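Local atomic coordinates of DUF269-containing protein (Cyanothece sp. ATCC 51142, PDB entry 3NJ2), a protein that is of unknown function but belongs to the DUF269 family and is associated with nitrogen fixation in this cyanobacterium. Residues Pro83-Lys86 against Leu87-Leu90. Sequence-based numbering, arbitrary orientation.
Sequences PTTK and LRIL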
ATOM      1  N   PRO B  83       1.267 -15.636   6.292  1.00 22.54           N
ATOM      2  CA  PRO B  83       0.295 -14.613   6.674  1.00 22.17           C
ATOM      3  C   PRO B  83       0.387 -14.187   8.120  1.00 20.56           C
ATOM      4  O   PRO B  83      -0.058 -13.082   8.381  1.00 20.68           O
ATOM      5  CB  PRO B  83      -1.079 -15.285   6.455  1.00 20.51           C
ATOM      6  CG  PRO B  83      -0.837 -16.110   5.188  1.00 25.01           C
ATOM      7  CD  PRO B  83       0.626 -16.656   5.418  1.00 24.51           C
ATOM      8  N   THR B  84       0.856 -15.044   9.041  1.00 20.69           N
ATOM      9  CA  THR B  84       1.028 -14.605  10.443  1.00 19.94           C
ATOM     10  C   THR B  84       2.127 -13.527  10.580  1.00 18.69           C
ATOM     11  O   THR B  84       1.990 -12.545  11.351  1.00 17.65           O
ATOM     12  CB  THR B  84       1.265 -15.784  11.367  1.00 21.95           C
ATOM     13  OG1 THR B  84       0.080 -16.586  11.326  1.00 22.43           O
ATOM     14  CG2 THR B  84       1.581 -15.339  12.762  1.00 23.06           C
ATOM     15  N   THR B  85       3.250 -13.739   9.884  1.00 17.79           N
ATOM     16  CA  THR B  85       4.365 -12.780   9.884  1.00 17.01           C
ATOM     17  C   THR B  85       3.841 -11.473   9.250  1.00 17.16           C
ATOM     18  O   THR B  85       4.139 -10.371   9.757  1.00 13.96           O
ATOM     19  CB  THR B  85       5.558 -13.288   9.074  1.00 18.20           C
ATOM     20  OG1 THR B  85       6.100 -14.438   9.754  1.00 20.38           O
ATOM     21  CG2 THR B  85       6.704 -12.211   9.124  1.00 13.20           C
ATOM     22  N   LYS B  86       3.103 -11.589   8.147  1.00 17.36           N
ATOM     23  CA  LYS B  86       2.504 -10.405   7.506  1.00 16.35           C
ATOM     24  C   LYS B  86       1.590  -9.620   8.479  1.00 15.73           C
ATOM     25  O   LYS B  86       1.690  -8.387   8.569  1.00 15.48           O
ATOM     26  CB  LYS B  86       1.771 -10.763   6.237  1.00 18.90           C
ATOM     27  CG  LYS B  86       1.175  -9.601   5.599  1.00 23.29           C
ATOM     28  CD  LYS B  86       0.493  -9.982   4.304  1.00 29.97           C
ATOM     29  CE  LYS B  86       0.162  -8.736   3.529  1.00 33.07           C
ATOM     30  NZ  LYS B  86      -0.262  -9.160   2.134  1.00 37.53           N
ATOM     31  N   LEU B  87       0.809 -10.383   9.252  1.00 13.06           N
ATOM     32  CA  LEU B  87      -0.071  -9.793  10.280  1.00 12.95           C
ATOM     33  C   LEU B  87       0.774  -9.150  11.392  1.00 11.38           C
ATOM     34  O   LEU B  87       0.390  -8.045  11.857  1.00 12.43           O
ATOM     35  CB  LEU B  87      -1.033 -10.914  10.812  1.00 13.49           C
ATOM     36  CG  LEU B  87      -2.047 -10.287  11.805  1.00 16.68           C
ATOM     37  CD1 LEU B  87      -2.934  -9.139  11.299  1.00 17.89           C
ATOM     38  CD2 LEU B  87      -3.015 -11.402  12.229  1.00 19.73           C
ATOM     39  N   ARG B  88       1.913  -9.705  11.773  1.00 13.70           N
ATOM     40  CA  ARG B  88       2.843  -8.999  12.713  1.00 12.87           C
ATOM     41  C   ARG B  88       3.308  -7.686  12.163  1.00 11.42           C
ATOM     42  O   ARG B  88       3.310  -6.723  12.885  1.00 12.07           O
ATOM     43  CB  ARG B  88       4.117  -9.786  13.195  1.00 13.67           C
ATOM     44  CG  ARG B  88       3.727 -10.935  14.164  1.00 21.23           C
ATOM     45  CD  ARG B  88       4.920 -11.379  14.925  1.00 18.18           C
ATOM     46  NE  ARG B  88       5.935 -11.914  13.975  1.00 20.86           N
ATOM     47  CZ  ARG B  88       5.878 -13.145  13.454  1.00 23.10           C
ATOM     48  NH1 ARG B  88       4.886 -13.987  13.779  1.00 27.68           N
ATOM     49  NH2 ARG B  88       6.810 -13.561  12.592  1.00 21.90           N
ATOM     50  N   ILE B  89       3.699  -7.650  10.902  1.00 10.80           N
ATOM     51  CA  ILE B  89       4.170  -6.381  10.385  1.00  9.83           C
ATOM     52  C   ILE B  89       2.974  -5.425  10.291  1.00 10.09           C
ATOM     53  O   ILE B  89       3.190  -4.231  10.662  1.00  9.93           O
ATOM     54  CB  ILE B  89       4.675  -6.584   8.946  1.00 11.98           C
ATOM     55  CG1 ILE B  89       5.788  -7.573   8.939  1.00 10.63           C
ATOM     56  CG2 ILE B  89       5.152  -5.207   8.318  1.00 12.39           C
ATOM     57  CD1 ILE B  89       6.286  -7.979   7.542  1.00 12.87           C
ATOM     58  N   LEU B  90       1.747  -5.838   9.900  1.00 10.21           N
ATOM     59  CA  LEU B  90       0.586  -4.933   9.882  1.00 11.35           C
ATOM     60  C   LEU B  90       0.306  -4.400  11.287  1.00 11.50           C
ATOM     61  O   LEU B  90       0.137  -3.179  11.448  1.00 11.06           O
ATOM     62  CB  LEU B  90      -0.597  -5.699   9.316  1.00 12.14           C
ATOM     63  CG  LEU B  90      -1.779  -5.015   8.685  1.00 24.09           C
ATOM     64  CD1 LEU B  90      -1.353  -3.869   7.761  1.00 21.61           C
ATOM     65  CD2 LEU B  90      -2.442  -6.126   7.863  1.00 25.79           C
TER
HETATM   66  O   HOH W   1       5.145 -16.472  11.910  1.00 30.10           O
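Leu87 N donates to Pro83 O, and the same i to i+4 bond is repeated by each of the next three residues. Pro83-Lys86 and Leu87-Leu90 are thus successive turns at the start of the alpha-helix 83-104. The bonds differ in how the donor meets the carbonyl. Leu87 N sits 35° above the carbonyl plane of Pro83, whereas Leu90 N lies in the carbonyl plane of Lys86, at 2.9 Å from Lys86 O. Just before the first turn, Asp82 OD2 accepts a hydrogen bond from Thr85 N and a weak one from Thr84 N.

Arg88 folds back along the helix over the first turn. Its CG lies beside the backbone N (chi1 -70°), and a further bend at chi3 (-62°) carries the guanidinium to the two threonines. Thr85 CA lies 3.7 Å above one face of this group, off-centre, near its outer atoms. Thr84 CG2 approaches Arg88 NH1 at 3.7 Å, and Thr85 CG2 is equally far from Arg88 NH2. On another side of the helix, Ile89 is buried. Its CG1 rests 3.3 Å from Thr85 O. Ile89 on Val112 and Leu114, and Leu90 on Val110 and Val112, join this end of the helix to strand 109-114. Arg88 O accepts a hydrogen bond from Tyr65 OH. Water 1 sits level with the guanidinium, at its edge, accepts from Arg88 NH1 at 3.1 Å, and is also hydrogen-bonded to Thr85 OG1.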